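Local coordinates for protein importin subunit beta-1 (Saccharomyces cerevisiae, PDB 5OWU) that carries proteins into the nucleus together with importin alpha, the adaptor that recognises the classical nuclear localization signal of the cargo, at residues F393-D398 with T431-G436; L332-N337 with R386-M391. All coordinates share one frame; numbering follows the deposited sequence.

Helix 383-395, in HEAT 9, serves both contacts. In interaction 2 its residues 386-391 meet the loop 332-337 of HEAT 8; in interaction 1 its C-terminal end and the turn after it, 393-398, meet helix 425-442 of HEAT 10. The two centres lie about 13 Å apart, and the contacts touch: Cys434 SG stands 3.6 Å from Val390 O, and Trp433 CZ3 is equally close to Met391 O, at 3.6 Å. Together they join three successive HEAT repeats of the solenoid. Both are structural packing, with centres about 25 and 29 Å from the centre of the chain.

Interaction 1 (F393-D398 with T431-G436); sequences FGSIMD and TAWCIG
Cys434 and Trp433 of helix 425-442 come up against Gly394, near the C-terminal end of helix 383-395, and here HEAT 9 packs on HEAT 10. The tight part is at the glycine: Gly394 CA and Cys434 CA are just 4.5 Å apart, and a beta carbon on Gly394 would collide with Trp433 CZ3. The sulfur fills in beside this bare backbone, with Cys434 SG 3.5 Å from Gly394 N. Cys434 SG also reaches the edge of the Phe393 ring, near the ring plane, 3.9 Å from Phe393 CD1, a sulfur-aromatic contact 75° off the ring normal. Phe393 itself runs on to Ala412 and Ile416 of helix 402-418, so this side is buried.

The other side is the indole, which is partly exposed. With CG anti to the backbone N (chi1 171°), Trp433 swings its six-membered ring across to the neighbouring helix, and Trp433 CH2 comes within 3.7 Å of Gly394 C, obliquely to the ring. Ser395 OG lies 3.8 Å from Trp433 CH2, but its hydrogen bonds go to Met391 O and Gln356. Trp475 meets the indole with its ring nearly parallel. A serine in place of Trp433 would probably open a gap beside Gly394 and Ser395 and leave Trp475 without its aromatic partner. Farther along, the chain moves off, and Met397 touches helix 425-442 at Ile438.

Between these two segments, van der Waals packing and one sulfur-aromatic approach are consistent with shape setting the spacing here, while Arg437 NE bonds Gly394 O alongside.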
ATOM      1  N   PHE A 393      13.717  14.092 -19.586  1.00 26.72           N
ATOM      2  CA  PHE A 393      14.418  15.048 -18.740  1.00 21.14           C
ATOM      3  C   PHE A 393      13.835  15.049 -17.336  1.00 23.84           C
ATOM      4  O   PHE A 393      14.568  14.952 -16.346  1.00 27.61           O
ATOM      5  CB  PHE A 393      14.362  16.450 -19.340  1.00 28.25           C
ATOM      6  CG  PHE A 393      15.307  17.404 -18.679  1.00 29.63           C
ATOM      7  CD1 PHE A 393      14.921  18.107 -17.560  1.00 25.17           C
ATOM      8  CD2 PHE A 393      16.590  17.572 -19.161  1.00 25.84           C
ATOM      9  CE1 PHE A 393      15.797  18.982 -16.939  1.00 24.86           C
ATOM     10  CE2 PHE A 393      17.467  18.433 -18.548  1.00 27.46           C
ATOM     11  CZ  PHE A 393      17.072  19.141 -17.436  1.00 31.36           C
ATOM     12  N   GLY A 394      12.510  15.142 -17.230  1.00 24.92           N
ATOM     13  CA  GLY A 394      11.886  15.097 -15.923  1.00 29.97           C
ATOM     14  C   GLY A 394      12.167  13.795 -15.202  1.00 25.88           C
ATOM     15  O   GLY A 394      12.312  13.777 -13.977  1.00 22.69           O
ATOM     16  N   SER A 395      12.276  12.698 -15.953  1.00 25.89           N
ATOM     17  CA  SER A 395      12.519  11.390 -15.357  1.00 28.47           C
ATOM     18  C   SER A 395      13.931  11.216 -14.813  1.00 31.30           C
ATOM     19  O   SER A 395      14.161  10.242 -14.087  1.00 32.51           O
ATOM     20  CB  SER A 395      12.241  10.283 -16.374  1.00 27.71           C
ATOM     21  OG  SER A 395      10.854  10.146 -16.612  1.00 27.17           O
ATOM     22  N   ILE A 396      14.884  12.094 -15.138  1.00 27.82           N
ATOM     23  CA  ILE A 396      16.218  11.971 -14.531  1.00 24.30           C
ATOM     24  C   ILE A 396      16.475  13.032 -13.453  1.00 27.30           C
ATOM     25  O   ILE A 396      17.620  13.228 -13.050  1.00 28.39           O
ATOM     26  CB  ILE A 396      17.337  11.979 -15.590  1.00 27.37           C
ATOM     27  CG1 ILE A 396      17.352  13.282 -16.393  1.00 25.75           C
ATOM     28  CG2 ILE A 396      17.197  10.769 -16.510  1.00 34.21           C
ATOM     29  CD1 ILE A 396      18.644  13.508 -17.169  1.00 29.48           C
ATOM     30  N   MET A 397      15.440  13.689 -12.926  1.00 26.44           N
ATOM     31  CA  MET A 397      15.678  14.733 -11.935  1.00 26.69           C
ATOM     32  C   MET A 397      15.877  14.189 -10.528  1.00 29.86           C
ATOM     33  O   MET A 397      16.214  14.953  -9.617  1.00 25.44           O
ATOM     34  CB  MET A 397      14.530  15.744 -11.953  1.00 29.12           C
ATOM     35  CG  MET A 397      14.581  16.657 -13.174  1.00 23.58           C
ATOM     36  SD  MET A 397      16.058  17.702 -13.176  1.00 29.08           S
ATOM     37  CE  MET A 397      17.078  16.847 -14.368  1.00 26.82           C
ATOM     38  N   ASP A 398      15.708  12.895 -10.329  1.00 25.78           N
ATOM     39  CA  ASP A 398      15.909  12.266  -9.034  1.00 34.90           C
ATOM     40  C   ASP A 398      16.918  11.148  -9.255  1.00 30.12           C
ATOM     41  O   ASP A 398      16.641  10.198  -9.994  1.00 28.64           O
ATOM     42  CB  ASP A 398      14.577  11.757  -8.475  1.00 30.97           C
ATOM     43  CG  ASP A 398      14.717  11.080  -7.133  1.00 34.13           C
ATOM     44  OD1 ASP A 398      15.774  11.220  -6.485  1.00 35.86           O
ATOM     45  OD2 ASP A 398      13.752  10.405  -6.727  1.00 33.97           O
ATOM     46  N   THR A 431       5.398  18.859 -20.104  1.00 29.47           N
ATOM     47  CA  THR A 431       6.313  19.947 -19.765  1.00 28.65           C
ATOM     48  C   THR A 431       5.990  20.537 -18.398  1.00 25.16           C
ATOM     49  O   THR A 431       6.897  20.817 -17.602  1.00 27.24           O
ATOM     50  CB  THR A 431       6.254  21.027 -20.849  1.00 32.65           C
ATOM     51  OG1 THR A 431       6.695  20.473 -22.094  1.00 27.41           O
ATOM     52  CG2 THR A 431       7.139  22.240 -20.488  1.00 27.33           C
ATOM     53  N   ALA A 432       4.704  20.755 -18.111  1.00 22.78           N
ATOM     54  CA  ALA A 432       4.323  21.223 -16.781  1.00 25.78           C
ATOM     55  C   ALA A 432       4.779  20.235 -15.715  1.00 23.30           C
ATOM     56  O   ALA A 432       5.341  20.625 -14.678  1.00 23.63           O
ATOM     57  CB  ALA A 432       2.808  21.435 -16.703  1.00 28.61           C
ATOM     58  N   TRP A 433       4.531  18.942 -15.951  1.00 23.34           N
ATOM     59  CA  TRP A 433       5.042  17.921 -15.037  1.00 23.89           C
ATOM     60  C   TRP A 433       6.557  18.027 -14.875  1.00 27.67           C
ATOM     61  O   TRP A 433       7.082  17.957 -13.758  1.00 27.33           O
ATOM     62  CB  TRP A 433       4.649  16.537 -15.547  1.00 23.94           C
ATOM     63  CG  TRP A 433       5.283  15.393 -14.817  1.00 28.83           C
ATOM     64  CD1 TRP A 433       4.855  14.823 -13.649  1.00 28.54           C
ATOM     65  CD2 TRP A 433       6.457  14.665 -15.210  1.00 24.32           C
ATOM     66  NE1 TRP A 433       5.686  13.789 -13.294  1.00 28.18           N
ATOM     67  CE2 TRP A 433       6.676  13.668 -14.234  1.00 27.92           C
ATOM     68  CE3 TRP A 433       7.342  14.758 -16.289  1.00 29.68           C
ATOM     69  CZ2 TRP A 433       7.738  12.771 -14.306  1.00 26.01           C
ATOM     70  CZ3 TRP A 433       8.397  13.865 -16.360  1.00 26.78           C
ATOM     71  CH2 TRP A 433       8.588  12.886 -15.375  1.00 22.16           C
ATOM     72  N   CYS A 434       7.276  18.196 -15.983  1.00 22.35           N
ATOM     73  CA  CYS A 434       8.731  18.259 -15.933  1.00 21.85           C
ATOM     74  C   CYS A 434       9.200  19.427 -15.081  1.00 24.68           C
ATOM     75  O   CYS A 434      10.175  19.310 -14.325  1.00 23.45           O
ATOM     76  CB  CYS A 434       9.287  18.372 -17.354  1.00 25.11           C
ATOM     77  SG  CYS A 434      11.066  18.377 -17.438  1.00 25.77           S
ATOM     78  N   ILE A 435       8.511  20.563 -15.182  1.00 24.14           N
ATOM     79  CA  ILE A 435       8.860  21.708 -14.350  1.00 25.44           C
ATOM     80  C   ILE A 435       8.630  21.367 -12.889  1.00 27.29           C
ATOM     81  O   ILE A 435       9.429  21.736 -12.017  1.00 21.87           O
ATOM     82  CB  ILE A 435       8.064  22.952 -14.792  1.00 22.87           C
ATOM     83  CG1 ILE A 435       8.486  23.339 -16.220  1.00 26.49           C
ATOM     84  CG2 ILE A 435       8.296  24.117 -13.846  1.00 27.87           C
ATOM     85  CD1 ILE A 435       7.623  24.386 -16.862  1.00 28.57           C
ATOM     86  N   GLY A 436       7.543  20.641 -12.599  1.00 20.76           N
ATOM     87  CA  GLY A 436       7.327  20.175 -11.238  1.00 25.97           C
ATOM     88  C   GLY A 436       8.428  19.254 -10.735  1.00 29.29           C
ATOM     89  O   GLY A 436       8.791  19.300  -9.563  1.00 27.44           O
TER

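Interaction 2 (L332-N337 with R386-M391); sequences LLTRQN and REAAVM
Leu333 and Thr334 both pack on the methyl of Ala388 where the loop after helix 317-332 meets helix 383-395, joining HEAT 8 to HEAT 9 in the alpha-solenoid. A type I beta turn from Leu332 to Arg335 offers the two side chains: Leu333 CB and Thr334 CG2 each lie 3.7 Å from Ala388 CB. One helical turn on, Met391 lies roughly perpendicular to Leu333, with Met391 CG meeting Leu333 CD2 at the longer distance of 4.2 Å.

The polar half is carried by Gln336 and Glu387, which run antiparallel alongside one another. Glu387 sends CG off anti to its own N (chi1 -167°) and then bends at chi2, which brings the carboxylate round to the loop. Gln336 is bent at chi2 as well, and Gln336 NE2 donates to Glu387 OE1 at 2.7 Å in a nearly straight bond, 165° at the hydrogen. OE1 lies nearly in the amide plane of Gln336, whereas NE2 comes to OE1 on the anti side, tilted out of the carboxylate plane; the two flat groups are turned 63° apart. Glu387 OE2 bonds to Thr430, so the buried carboxylate is held at both oxygens and links its own helix to the loop through OE1 and to helix 425-442 through OE2.

A water adds a second grip, donating to both Glu387 OE1 and Leu333 O, with its oxygen 2.7 Å from Glu387 OE1 and 2.7 Å from Leu333 O.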
ATOM      1  N   LEU A 332      11.157   3.769 -26.465  1.00 29.57           N
ATOM      2  CA  LEU A 332       9.788   3.395 -26.139  1.00 36.16           C
ATOM      3  C   LEU A 332       8.955   4.593 -25.717  1.00 44.78           C
ATOM      4  O   LEU A 332       7.722   4.530 -25.786  1.00 32.67           O
ATOM      5  CB  LEU A 332       9.765   2.341 -25.032  1.00 34.60           C
ATOM      6  CG  LEU A 332      10.317   0.962 -25.394  1.00 33.71           C
ATOM      7  CD1 LEU A 332      10.347   0.071 -24.154  1.00 33.35           C
ATOM      8  CD2 LEU A 332       9.496   0.313 -26.506  1.00 35.60           C
ATOM      9  N   LEU A 333       9.590   5.682 -25.282  1.00 32.00           N
ATOM     10  CA  LEU A 333       8.809   6.848 -24.869  1.00 31.11           C
ATOM     11  C   LEU A 333       7.964   7.450 -25.990  1.00 40.46           C
ATOM     12  O   LEU A 333       7.003   8.175 -25.698  1.00 33.93           O
ATOM     13  CB  LEU A 333       9.731   7.931 -24.300  1.00 26.91           C
ATOM     14  CG  LEU A 333      10.491   7.558 -23.026  1.00 30.09           C
ATOM     15  CD1 LEU A 333      11.400   8.696 -22.609  1.00 30.49           C
ATOM     16  CD2 LEU A 333       9.523   7.208 -21.900  1.00 28.51           C
ATOM     17  N   THR A 334       8.282   7.186 -27.261  1.00 37.03           N
ATOM     18  CA  THR A 334       7.544   7.787 -28.368  1.00 39.22           C
ATOM     19  C   THR A 334       6.348   6.948 -28.807  1.00 41.68           C
ATOM     20  O   THR A 334       5.813   7.172 -29.899  1.00 35.81           O
ATOM     21  CB  THR A 334       8.462   8.029 -29.567  1.00 36.61           C
ATOM     22  OG1 THR A 334       9.020   6.785 -30.009  1.00 33.89           O
ATOM     23  CG2 THR A 334       9.571   8.996 -29.199  1.00 35.81           C
ATOM     24  N   ARG A 335       5.912   5.999 -27.985  1.00 39.53           N
ATOM     25  CA  ARG A 335       4.735   5.190 -28.277  1.00 43.28           C
ATOM     26  C   ARG A 335       3.547   5.606 -27.409  1.00 42.36           C
ATOM     27  O   ARG A 335       2.798   4.766 -26.911  1.00 37.67           O
ATOM     28  CB  ARG A 335       5.051   3.706 -28.097  1.00 35.69           C
ATOM     29  CG  ARG A 335       6.178   3.212 -28.981  1.00 41.26           C
ATOM     30  CD  ARG A 335       6.351   1.706 -28.859  1.00 44.50           C
ATOM     31  NE  ARG A 335       7.559   1.221 -29.528  1.00 40.97           N
ATOM     32  CZ  ARG A 335       7.867  -0.065 -29.672  1.00 32.97           C
ATOM     33  NH1 ARG A 335       7.057  -1.007 -29.200  1.00 38.44           N
ATOM     34  NH2 ARG A 335       8.987  -0.413 -30.283  1.00 39.37           N
ATOM     35  N   GLN A 336       3.358   6.912 -27.225  1.00 37.66           N
ATOM     36  CA  GLN A 336       2.180   7.401 -26.527  1.00 43.67           C
ATOM     37  C   GLN A 336       0.926   7.151 -27.373  1.00 44.23           C
ATOM     38  O   GLN A 336       0.990   6.688 -28.513  1.00 50.22           O
ATOM     39  CB  GLN A 336       2.306   8.895 -26.222  1.00 33.19           C
ATOM     40  CG  GLN A 336       3.690   9.363 -25.760  1.00 37.57           C
ATOM     41  CD  GLN A 336       4.562   9.839 -26.911  1.00 39.01           C
ATOM     42  OE1 GLN A 336       4.533   9.268 -28.001  1.00 33.37           O
ATOM     43  NE2 GLN A 336       5.343  10.888 -26.672  1.00 33.52           N
ATOM     44  N   ASN A 337      -0.228   7.484 -26.804  1.00 51.76           N
ATOM     45  CA  ASN A 337      -1.506   7.353 -27.499  1.00 64.04           C
ATOM     46  C   ASN A 337      -1.858   8.656 -28.212  1.00 64.00           C
ATOM     47  O   ASN A 337      -1.733   9.738 -27.627  1.00 50.52           O
ATOM     48  CB  ASN A 337      -2.605   6.981 -26.501  1.00 73.74           C
ATOM     49  CG  ASN A 337      -2.155   5.926 -25.512  1.00 63.23           C
ATOM     50  OD1 ASN A 337      -1.434   4.992 -25.871  1.00 61.70           O
ATOM     51  ND2 ASN A 337      -2.560   6.078 -24.257  1.00 52.55           N
ATOM     52  N   ARG A 386       9.043  15.522 -28.951  1.00 32.13           N
ATOM     53  CA  ARG A 386       9.193  16.579 -27.953  1.00 36.07           C
ATOM     54  C   ARG A 386       8.637  16.138 -26.600  1.00 27.10           C
ATOM     55  O   ARG A 386       9.275  16.350 -25.552  1.00 28.25           O
ATOM     56  CB  ARG A 386       8.502  17.852 -28.436  1.00 26.80           C
ATOM     57  CG  ARG A 386       8.938  18.314 -29.832  1.00 37.26           C
ATOM     58  CD  ARG A 386       8.528  19.756 -30.126  1.00 31.76           C
ATOM     59  NE  ARG A 386       7.081  19.940 -30.169  1.00 33.67           N
ATOM     60  CZ  ARG A 386       6.316  19.615 -31.205  1.00 31.13           C
ATOM     61  NH1 ARG A 386       6.852  19.063 -32.288  1.00 35.82           N
ATOM     62  NH2 ARG A 386       5.009  19.824 -31.155  1.00 39.31           N
ATOM     63  N   GLU A 387       7.454  15.515 -26.600  1.00 27.25           N
ATOM     64  CA  GLU A 387       6.890  15.007 -25.353  1.00 23.86           C
ATOM     65  C   GLU A 387       7.826  13.985 -24.722  1.00 27.98           C
ATOM     66  O   GLU A 387       8.097  14.032 -23.516  1.00 24.83           O
ATOM     67  CB  GLU A 387       5.509  14.396 -25.604  1.00 28.44           C
ATOM     68  CG  GLU A 387       4.701  14.125 -24.331  1.00 30.29           C
ATOM     69  CD  GLU A 387       5.101  12.841 -23.616  1.00 37.10           C
ATOM     70  OE1 GLU A 387       5.741  11.973 -24.250  1.00 29.29           O
ATOM     71  OE2 GLU A 387       4.767  12.697 -22.417  1.00 32.83           O
ATOM     72  N   ALA A 388       8.346  13.060 -25.533  1.00 34.56           N
ATOM     73  CA  ALA A 388       9.328  12.103 -25.031  1.00 30.17           C
ATOM     74  C   ALA A 388      10.530  12.816 -24.423  1.00 30.62           C
ATOM     75  O   ALA A 388      11.053  12.392 -23.387  1.00 27.42           O
ATOM     76  CB  ALA A 388       9.771  11.168 -26.158  1.00 31.30           C
ATOM     77  N   ALA A 389      10.973  13.910 -25.042  1.00 29.02           N
ATOM     78  CA  ALA A 389      12.154  14.613 -24.546  1.00 26.11           C
ATOM     79  C   ALA A 389      11.915  15.178 -23.150  1.00 28.30           C
ATOM     80  O   ALA A 389      12.733  14.974 -22.241  1.00 27.23           O
ATOM     81  CB  ALA A 389      12.553  15.722 -25.524  1.00 33.07           C
ATOM     82  N   VAL A 390      10.801  15.897 -22.948  1.00 25.91           N
ATOM     83  CA  VAL A 390      10.569  16.436 -21.602  1.00 22.66           C
ATOM     84  C   VAL A 390      10.263  15.315 -20.611  1.00 24.16           C
ATOM     85  O   VAL A 390      10.599  15.420 -19.424  1.00 26.82           O
ATOM     86  CB  VAL A 390       9.459  17.514 -21.573  1.00 21.47           C
ATOM     87  CG1 VAL A 390       9.956  18.814 -22.147  1.00 30.21           C
ATOM     88  CG2 VAL A 390       8.196  17.049 -22.303  1.00 35.55           C
ATOM     89  N   MET A 391       9.611  14.243 -21.057  1.00 21.98           N
ATOM     90  CA  MET A 391       9.394  13.098 -20.177  1.00 18.62           C
ATOM     91  C   MET A 391      10.722  12.539 -19.675  1.00 20.04           C
ATOM     92  O   MET A 391      10.879  12.249 -18.481  1.00 25.46           O
ATOM     93  CB  MET A 391       8.597  12.011 -20.907  1.00 29.37           C
ATOM     94  CG  MET A 391       8.311  10.770 -20.052  1.00 28.81           C
ATOM     95  SD  MET A 391       7.316  11.138 -18.580  1.00 36.80           S
ATOM     96  CE  MET A 391       7.595   9.639 -17.649  1.00 50.09           C
TER
HETATM   97  O   HOH W   1       6.763   9.587 -23.408  1.00 33.61           O